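Alanine racemase (Actinobacillus succinogenes, PDB 3C3K) is of unspecified function but has the periplasmic-binding-protein type of fold, with two lobes each built round a parallel sheet. Local coordinates at residues A128-D133 with D186-I191; R159-E164 with F176-S181; A170-T175 with A199-T204. All blocks are in the same frame, centred on the assembly; numbering follows the deposited sequence.

Contact 1: residues A128-D133 with D186-I191; sequences ALINHD and DAIFAI
Leu129 and Phe189 lie opposite each other on two adjacent parallel strands, 128-131 and 187-190, with both side chains on the same face of the sheet. CG of Leu129 stands anti to the backbone N (chi1 -180°), and with chi2 at 79° the CD1 branch is turned across to the neighbouring strand, where it meets the ring obliquely, 3.6 Å from Phe189 CD2. The same methyl also meets Ile191, crossing it at a slant; Leu129 CD1 to Ile191 CD1 is modelled at 3.4 Å, but CB of Ile191 is unusually flat, so the exact closeness is doubtful. Helix 137-152 covers this face through Glu143, Tyr146 and Arg142.

Four backbone bonds knit the strands in the regular parallel ladder: Ala128 N to Ala187 O, Phe189 N to Ala128 O, Ile130 N to Phe189 O and, longer at 3.2 Å, Ile191 N to Ile130 O. These are the two central strands of the four-stranded parallel sheet, flanked on both faces by helices, that makes a Rossmann-like lobe of this protein type.

Ala128, Ile130, Ile188 and Ala190 look to the other face. Ile130 lays CD1 against Ile188 CG2 at 3.8 Å, while its CB lies 4.0 Å from Ala190 CB. The branched isoleucines fill the sheet surface, and the single methyl of Ala190 lets Leu195 and Ala196 of helix 193-205 pack close to the sheet.

Where the strand ends, polar atoms take over. Asn131 OD1 accepts a bent bond from the N-H of the next residue, His132 N (2.7 Å, 141° at the hydrogen), and also touches Ile191 CG1 at 3.6 Å. Asn131 ND2 is spent on Ala139 O and Glu143 OE1 of helix 137-152. His132 ND1 is bonded to Ala163 O on the other side of the strand.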
loop_
_atom_site.group_PDB
_atom_site.type_symbol
_atom_site.label_atom_id
_atom_site.label_comp_id
_atom_site.label_asym_id
_atom_site.label_seq_id
_atom_site.Cartn_x
_atom_site.Cartn_y
_atom_site.Cartn_z
ATOM N N ALA B 128 23.623 -11.327 -5.850
ATOM C CA ALA B 128 22.572 -11.377 -6.891
ATOM C C ALA B 128 21.679 -10.150 -6.734
ATOM O O ALA B 128 21.670 -9.492 -5.657
ATOM C CB ALA B 128 21.705 -12.717 -6.764
ATOM N N LEU B 129 20.968 -9.820 -7.815
ATOM C CA LEU B 129 20.018 -8.719 -7.864
ATOM C C LEU B 129 18.626 -9.249 -8.238
ATOM O O LEU B 129 18.474 -10.069 -9.163
ATOM C CB LEU B 129 20.485 -7.640 -8.874
ATOM C CG LEU B 129 19.615 -6.386 -9.071
ATOM C CD1 LEU B 129 19.882 -5.404 -7.860
ATOM C CD2 LEU B 129 19.951 -5.653 -10.371
ATOM N N ILE B 130 17.617 -8.854 -7.471
ATOM C CA ILE B 130 16.245 -9.080 -7.907
ATOM C C ILE B 130 15.789 -7.698 -8.419
ATOM O O ILE B 130 15.697 -6.717 -7.624
ATOM C CB ILE B 130 15.299 -9.586 -6.757
ATOM C CG1 ILE B 130 15.782 -10.921 -6.232
ATOM C CG2 ILE B 130 13.825 -9.756 -7.301
ATOM C CD1 ILE B 130 14.970 -11.492 -5.095
ATOM N N ASN B 131 15.594 -7.590 -9.727
ATOM C CA ASN B 131 15.137 -6.318 -10.292
ATOM C C ASN B 131 13.644 -6.449 -10.682
ATOM O O ASN B 131 13.070 -7.545 -10.597
ATOM C CB ASN B 131 16.052 -5.910 -11.464
ATOM C CG ASN B 131 16.042 -4.430 -11.734
ATOM O OD1 ASN B 131 15.141 -3.715 -11.291
ATOM N ND2 ASN B 131 16.997 -3.956 -12.548
ATOM N N HIS B 132 12.981 -5.381 -11.095
ATOM C CA HIS B 132 11.546 -5.559 -11.360
ATOM C C HIS B 132 11.166 -5.128 -12.767
ATOM O O HIS B 132 11.101 -6.002 -13.699
ATOM C CB HIS B 132 10.652 -5.006 -10.211
ATOM C CG HIS B 132 9.196 -4.855 -10.555
ATOM N ND1 HIS B 132 8.438 -5.870 -11.108
ATOM C CD2 HIS B 132 8.345 -3.799 -10.403
ATOM C CE1 HIS B 132 7.191 -5.447 -11.294
ATOM N NE2 HIS B 132 7.107 -4.195 -10.887
ATOM N N ASP B 133 10.954 -3.840 -12.979
ATOM C CA ASP B 133 10.425 -3.317 -14.283
ATOM C C ASP B 133 11.394 -2.277 -14.830
ATOM O O ASP B 133 11.442 -1.138 -14.354
ATOM C CB ASP B 133 9.066 -2.667 -13.992
ATOM C CG ASP B 133 8.374 -2.026 -15.223
ATOM O OD1 ASP B 133 8.805 -2.093 -16.412
ATOM O OD2 ASP B 133 7.318 -1.428 -14.928
ATOM N N ASP B 186 25.611 -15.740 -2.183
ATOM C CA ASP B 186 25.747 -15.544 -0.768
ATOM C C ASP B 186 25.115 -14.204 -0.363
ATOM O O ASP B 186 25.238 -13.788 0.795
ATOM C CB ASP B 186 27.238 -15.648 -0.307
ATOM C CG ASP B 186 28.168 -14.640 -1.005
ATOM O OD1 ASP B 186 27.651 -13.731 -1.693
ATOM O OD2 ASP B 186 29.429 -14.771 -0.903
ATOM N N ALA B 187 24.470 -13.499 -1.295
ATOM C CA ALA B 187 23.789 -12.253 -0.951
ATOM C C ALA B 187 22.846 -11.815 -2.018
ATOM O O ALA B 187 23.087 -12.095 -3.229
ATOM C CB ALA B 187 24.768 -11.141 -0.634
ATOM N N ILE B 188 21.720 -11.249 -1.573
ATOM C CA ILE B 188 20.633 -10.868 -2.471
ATOM C C ILE B 188 20.272 -9.430 -2.178
ATOM O O ILE B 188 19.938 -9.058 -1.025
ATOM C CB ILE B 188 19.374 -11.800 -2.383
ATOM C CG1 ILE B 188 19.674 -13.209 -2.951
ATOM C CG2 ILE B 188 18.292 -11.260 -3.276
ATOM C CD1 ILE B 188 18.570 -14.225 -2.744
ATOM N N PHE B 189 20.394 -8.615 -3.224
ATOM C CA PHE B 189 20.052 -7.224 -3.174
ATOM C C PHE B 189 18.772 -7.044 -4.021
ATOM O O PHE B 189 18.813 -7.294 -5.219
ATOM C CB PHE B 189 21.201 -6.422 -3.804
ATOM C CG PHE B 189 20.938 -4.931 -3.940
ATOM C CD1 PHE B 189 20.071 -4.267 -3.047
ATOM C CD2 PHE B 189 21.637 -4.176 -4.908
ATOM C CE1 PHE B 189 19.848 -2.927 -3.182
ATOM C CE2 PHE B 189 21.426 -2.805 -5.041
ATOM C CZ PHE B 189 20.543 -2.174 -4.169
ATOM N N ALA B 190 17.652 -6.676 -3.368
ATOM C CA ALA B 190 16.413 -6.371 -4.092
ATOM C C ALA B 190 16.117 -4.895 -4.158
ATOM O O ALA B 190 16.379 -4.132 -3.203
ATOM C CB ALA B 190 15.238 -7.147 -3.528
ATOM N N ILE B 191 15.540 -4.528 -5.290
ATOM C CA ILE B 191 15.170 -3.174 -5.729
ATOM C C ILE B 191 13.926 -2.595 -4.991
ATOM O O ILE B 191 13.546 -1.430 -5.198
ATOM C CB ILE B 191 14.977 -3.294 -7.255
ATOM C CG1 ILE B 191 16.185 -2.785 -8.013
ATOM C CG2 ILE B 191 13.586 -3.029 -7.801
ATOM C CD1 ILE B 191 17.406 -3.130 -7.362
#

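Contact 2: residues R159-E164 with F176-S181; sequences RISYAE and FSLLKS
A single water joins the Arg159 side chain to the end of a helix: it donates to Leu178 O at 2.8 Å and accepts a weak bond from Arg159 NE at 3.0 Å. Direct contact is otherwise mostly aliphatic. The first two torsions of Leu178 (chi1 -62°, chi2 162°) together carry its CD2 methyl to the strand, where it wedges between two side chains, 3.6 Å from Arg159 CG and 3.7 Å from Ser161 CB. Arginine suits this partly exposed position because its methylene chain can cover the leucine, the two sliding past each other in opposite directions, while the charged end runs on past the helix end.

A bend at chi3 (115°) carries the guanidinium over to the chain leaving the helix, and Arg159 NH1 comes 3.3 Å from Ser181 OG. That hydroxyl is bonded to Val183 O, in the chain just after the inverse gamma turn centred on Lys180. Serine at 161 is small enough to sit under the helix, with OG 4.1 Å from Ser177 CB and a weak bond to Ala174 O. Behind them, Leu178 reaches Ala128 and Ile130 of the next strand.

Edge strand 159-162 thus leads into helix 168-179, which leans back over it: the first half of a beta-alpha-beta crossover that passes over strand 127-131 to reach strand 187-190 in a Rossmann-like lobe.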
loop_
_atom_site.group_PDB
_atom_site.type_symbol
_atom_site.label_atom_id
_atom_site.label_comp_id
_atom_site.label_asym_id
_atom_site.label_seq_id
_atom_site.Cartn_x
_atom_site.Cartn_y
_atom_site.Cartn_z
ATOM N N ARG B 159 24.417 -12.083 -11.120
ATOM C CA ARG B 159 23.118 -12.497 -11.532
ATOM C C ARG B 159 21.888 -11.752 -11.193
ATOM O O ARG B 159 21.715 -11.273 -10.070
ATOM C CB ARG B 159 22.977 -13.957 -11.859
ATOM C CG ARG B 159 22.415 -14.986 -10.945
ATOM C CD ARG B 159 22.390 -16.258 -11.887
ATOM N NE ARG B 159 23.308 -17.322 -11.418
ATOM C CZ ARG B 159 24.608 -17.435 -11.741
ATOM N NH1 ARG B 159 25.330 -18.429 -11.224
ATOM N NH2 ARG B 159 25.205 -16.554 -12.547
ATOM N N ILE B 160 20.992 -11.707 -12.162
ATOM C CA ILE B 160 19.822 -10.862 -12.036
ATOM C C ILE B 160 18.595 -11.684 -12.304
ATOM O O ILE B 160 18.531 -12.445 -13.313
ATOM C CB ILE B 160 19.890 -9.724 -13.060
ATOM C CG1 ILE B 160 21.154 -8.933 -12.836
ATOM C CG2 ILE B 160 18.625 -8.827 -12.991
ATOM C CD1 ILE B 160 21.582 -8.006 -13.996
ATOM N N SER B 161 17.609 -11.538 -11.429
ATOM C CA SER B 161 16.383 -12.235 -11.682
ATOM C C SER B 161 15.273 -11.185 -11.640
ATOM O O SER B 161 15.336 -10.278 -10.821
ATOM C CB SER B 161 16.226 -13.267 -10.563
ATOM O OG SER B 161 14.955 -13.845 -10.588
ATOM N N TYR B 162 14.278 -11.269 -12.517
ATOM C CA TYR B 162 13.342 -10.159 -12.649
ATOM C C TYR B 162 12.028 -10.537 -12.049
ATOM O O TYR B 162 11.435 -11.582 -12.381
ATOM C CB TYR B 162 13.165 -9.678 -14.112
ATOM C CG TYR B 162 14.424 -9.061 -14.679
ATOM C CD1 TYR B 162 14.682 -7.717 -14.495
ATOM C CD2 TYR B 162 15.368 -9.827 -15.396
ATOM C CE1 TYR B 162 15.823 -7.136 -14.971
ATOM C CE2 TYR B 162 16.550 -9.227 -15.921
ATOM C CZ TYR B 162 16.754 -7.869 -15.683
ATOM O OH TYR B 162 17.887 -7.177 -16.092
ATOM N N ALA B 163 11.572 -9.724 -11.105
ATOM C CA ALA B 163 10.273 -10.035 -10.534
ATOM C C ALA B 163 9.203 -9.547 -11.486
ATOM O O ALA B 163 9.270 -8.438 -11.935
ATOM C CB ALA B 163 10.122 -9.386 -9.138
ATOM N N GLU B 164 8.173 -10.328 -11.771
ATOM C CA GLU B 164 7.142 -9.789 -12.687
ATOM C C GLU B 164 6.243 -8.763 -12.021
ATOM O O GLU B 164 5.931 -7.700 -12.588
ATOM C CB GLU B 164 6.283 -10.875 -13.326
ATOM C CG GLU B 164 5.066 -10.249 -13.998
ATOM C CD GLU B 164 4.508 -11.057 -15.156
ATOM O OE1 GLU B 164 4.151 -12.240 -14.950
ATOM O OE2 GLU B 164 4.391 -10.490 -16.266
ATOM N N PHE B 176 13.850 -18.303 -5.555
ATOM C CA PHE B 176 13.950 -19.716 -5.903
ATOM C C PHE B 176 14.727 -19.859 -7.215
ATOM O O PHE B 176 15.632 -20.652 -7.308
ATOM C CB PHE B 176 12.562 -20.389 -5.941
ATOM C CG PHE B 176 11.984 -20.647 -4.547
ATOM C CD1 PHE B 176 12.691 -21.352 -3.610
ATOM C CD2 PHE B 176 10.741 -20.122 -4.166
ATOM C CE1 PHE B 176 12.169 -21.556 -2.354
ATOM C CE2 PHE B 176 10.216 -20.364 -2.917
ATOM C CZ PHE B 176 10.902 -21.045 -2.028
ATOM N N SER B 177 14.473 -18.998 -8.166
ATOM C CA SER B 177 15.176 -19.039 -9.448
ATOM C C SER B 177 16.685 -18.857 -9.285
ATOM O O SER B 177 17.445 -19.530 -9.981
ATOM C CB SER B 177 14.609 -17.950 -10.344
ATOM O OG SER B 177 15.275 -17.943 -11.609
ATOM N N LEU B 178 17.135 -17.999 -8.348
ATOM C CA LEU B 178 18.591 -17.749 -8.126
ATOM C C LEU B 178 19.264 -18.866 -7.359
ATOM O O LEU B 178 20.468 -19.111 -7.500
ATOM C CB LEU B 178 18.829 -16.446 -7.343
ATOM C CG LEU B 178 18.379 -15.110 -7.967
ATOM C CD1 LEU B 178 18.309 -14.070 -6.872
ATOM C CD2 LEU B 178 19.301 -14.657 -9.080
ATOM N N LEU B 179 18.479 -19.550 -6.538
ATOM C CA LEU B 179 18.979 -20.676 -5.793
ATOM C C LEU B 179 19.119 -21.877 -6.701
ATOM O O LEU B 179 19.876 -22.775 -6.377
ATOM C CB LEU B 179 18.065 -21.023 -4.631
ATOM C CG LEU B 179 18.042 -19.886 -3.579
ATOM C CD1 LEU B 179 17.057 -20.175 -2.444
ATOM C CD2 LEU B 179 19.433 -19.690 -3.024
ATOM N N LYS B 180 18.382 -21.903 -7.815
ATOM C CA LYS B 180 18.433 -23.066 -8.715
ATOM C C LYS B 180 19.562 -22.874 -9.699
ATOM O O LYS B 180 19.342 -22.470 -10.844
ATOM C CB LYS B 180 17.117 -23.222 -9.482
ATOM C CG LYS B 180 16.200 -24.288 -8.943
ATOM C CD LYS B 180 15.027 -24.509 -9.957
ATOM C CE LYS B 180 14.269 -25.875 -9.680
ATOM N NZ LYS B 180 13.167 -26.179 -10.663
ATOM N N SER B 181 20.784 -23.100 -9.260
ATOM C CA SER B 181 21.919 -22.843 -10.144
ATOM C C SER B 181 23.120 -23.472 -9.571
ATOM O O SER B 181 23.137 -23.747 -8.373
ATOM C CB SER B 181 22.183 -21.357 -10.332
ATOM O OG SER B 181 23.541 -21.169 -10.611
HETATM O O HOH W 1 22.853 -18.110 -8.516
#

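Contact 3: residues A170-T175 with A199-T204; sequences AGKLAT and AIQALT
Helices 168-179 and 193-205 lie side by side on one face of the parallel sheet in the Rossmann-like lobe, and residues 170-175 and 199-204 are where they touch. The axes of these short segments come within 7.6 Å and cross at -49°. Such closeness depends on small residues: Gly171, Ala199 and Ala202 bring the backbones together, with the CA atoms of Lys172 and Ala199 only 4.9 Å apart.

Thr175 fills the seam with both of its branches. OG1 is anti to the carbonyl carbon (chi1 -58°) and donates back to Gly171 O at 2.7 Å, on the opposite face of that carbonyl from Thr175 N, so a buried hydroxyl is satisfied within its own helix. Roughly at right angles to that bond, Thr175 OG1 lies 3.1 Å from Ala199 CB, a close approach. Meanwhile CG2 of Thr175 packs 3.7 Å from Ala202 CB and more loosely on Leu203. Ile130 of strand 127-131 supports both helices from the sheet, touching Thr175 and Ala199.

Toward the outer edge the contact becomes polar. Lys172 is extended beyond CG; its CG lies 3.7 Å from Ala202 CB, and the chain then runs obliquely across Gln201. Lys172 NZ donates to Gln201 OE1 in the carbonyl plane, on a lone pair, although the modelled 2.5 Å is unusually short and the exact length is doubtful. The ammonium has a second partner in the salt bridge to Glu205 OE1. Gln201 uses its other end between subunits: NE2 bonds to Gln226 O of the second subunit, and the side chain packs on Ile227 of that subunit.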
loop_
_atom_site.group_PDB
_atom_site.type_symbol
_atom_site.label_atom_id
_atom_site.label_comp_id
_atom_site.label_asym_id
_atom_site.label_seq_id
_atom_site.Cartn_x
_atom_site.Cartn_y
_atom_site.Cartn_z
ATOM N N ALA B 170 6.426 -12.540 -5.819
ATOM C CA ALA B 170 7.368 -12.324 -6.890
ATOM C C ALA B 170 8.786 -12.373 -6.373
ATOM O O ALA B 170 9.663 -12.874 -7.041
ATOM C CB ALA B 170 7.116 -11.032 -7.554
ATOM N N GLY B 171 9.020 -11.839 -5.183
ATOM C CA GLY B 171 10.349 -11.874 -4.575
ATOM C C GLY B 171 10.831 -13.315 -4.301
ATOM O O GLY B 171 12.018 -13.654 -4.425
ATOM N N LYS B 172 9.886 -14.125 -3.859
ATOM C CA LYS B 172 10.099 -15.454 -3.387
ATOM C C LYS B 172 10.442 -16.288 -4.626
ATOM O O LYS B 172 11.429 -17.028 -4.621
ATOM C CB LYS B 172 8.766 -15.923 -2.734
ATOM C CG LYS B 172 8.857 -17.119 -1.912
ATOM C CD LYS B 172 7.615 -17.370 -1.027
ATOM C CE LYS B 172 7.767 -18.790 -0.488
ATOM N NZ LYS B 172 6.681 -19.081 0.461
ATOM N N LEU B 173 9.660 -16.116 -5.689
ATOM C CA LEU B 173 9.924 -16.754 -6.987
ATOM C C LEU B 173 11.281 -16.361 -7.658
ATOM O O LEU B 173 12.040 -17.237 -8.154
ATOM C CB LEU B 173 8.792 -16.404 -7.922
ATOM C CG LEU B 173 7.452 -16.903 -7.422
ATOM C CD1 LEU B 173 6.302 -16.399 -8.353
ATOM C CD2 LEU B 173 7.484 -18.418 -7.407
ATOM N N ALA B 174 11.574 -15.061 -7.714
ATOM C CA ALA B 174 12.885 -14.594 -8.074
ATOM C C ALA B 174 13.985 -15.331 -7.244
ATOM O O ALA B 174 14.988 -15.767 -7.765
ATOM C CB ALA B 174 12.986 -13.061 -7.846
ATOM N N THR B 175 13.800 -15.454 -5.946
ATOM C CA THR B 175 14.775 -16.090 -5.123
ATOM C C THR B 175 14.939 -17.582 -5.428
ATOM O O THR B 175 16.053 -18.066 -5.532
ATOM C CB THR B 175 14.481 -15.828 -3.642
ATOM O OG1 THR B 175 14.463 -14.395 -3.436
ATOM C CG2 THR B 175 15.489 -16.523 -2.776
ATOM N N ALA B 199 12.211 -12.563 -0.609
ATOM C CA ALA B 199 13.486 -13.264 -0.635
ATOM C C ALA B 199 13.786 -13.927 0.730
ATOM O O ALA B 199 14.148 -15.096 0.780
ATOM C CB ALA B 199 14.590 -12.355 -1.119
ATOM N N ILE B 200 13.585 -13.193 1.822
ATOM C CA ILE B 200 13.758 -13.686 3.179
ATOM C C ILE B 200 12.853 -14.912 3.433
ATOM O O ILE B 200 13.299 -15.955 3.940
ATOM C CB ILE B 200 13.415 -12.567 4.212
ATOM C CG1 ILE B 200 14.478 -11.460 4.155
ATOM C CG2 ILE B 200 13.253 -13.173 5.621
ATOM C CD1 ILE B 200 14.397 -10.329 5.273
ATOM N N GLN B 201 11.600 -14.827 3.022
ATOM C CA GLN B 201 10.740 -16.009 3.089
ATOM C C GLN B 201 11.241 -17.241 2.320
ATOM O O GLN B 201 11.271 -18.353 2.857
ATOM C CB GLN B 201 9.340 -15.685 2.624
ATOM C CG GLN B 201 8.444 -16.878 2.917
ATOM C CD GLN B 201 6.981 -16.596 2.873
ATOM O OE1 GLN B 201 6.251 -17.180 2.062
ATOM N NE2 GLN B 201 6.514 -15.781 3.814
ATOM N N ALA B 202 11.636 -17.093 1.064
ATOM C CA ALA B 202 12.162 -18.262 0.317
ATOM C C ALA B 202 13.459 -18.798 0.917
ATOM O O ALA B 202 13.726 -20.022 0.974
ATOM C CB ALA B 202 12.432 -17.854 -1.124
ATOM N N LEU B 203 14.294 -17.902 1.356
ATOM C CA LEU B 203 15.577 -18.281 1.946
ATOM C C LEU B 203 15.368 -19.168 3.214
ATOM O O LEU B 203 15.978 -20.246 3.374
ATOM C CB LEU B 203 16.369 -17.014 2.279
ATOM C CG LEU B 203 17.089 -16.362 1.063
ATOM C CD1 LEU B 203 17.765 -15.139 1.524
ATOM C CD2 LEU B 203 18.139 -17.296 0.407
ATOM N N THR B 204 14.495 -18.692 4.101
ATOM C CA THR B 204 14.082 -19.396 5.320
ATOM C C THR B 204 13.436 -20.746 5.047
ATOM O O THR B 204 13.719 -21.747 5.747
ATOM C CB THR B 204 13.109 -18.544 6.116
ATOM O OG1 THR B 204 13.739 -17.290 6.382
ATOM C CG2 THR B 204 12.738 -19.214 7.399
#

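In the fold
All three contacts belong to one lobe. Contact 1 is its core, the union of two central strands, and relies on backbone bonds with apolar side chains on both faces. Contact 2 lies at the surface, where an edge strand meets the end of helix 168-179 through a leucine, an arginine and a water. Contact 3 is a buried helix-to-helix seam of small residues, with a polar edge where Gln201 meets the second subunit. Contacts 2 and 3 share helix 168-179, and Ile130 of contact 1 packs beneath contact 3 on Thr175. Strand 127-131 also bonds to strand 159-162, through Leu129 N to Arg159 O, tying contact 1 to contact 2.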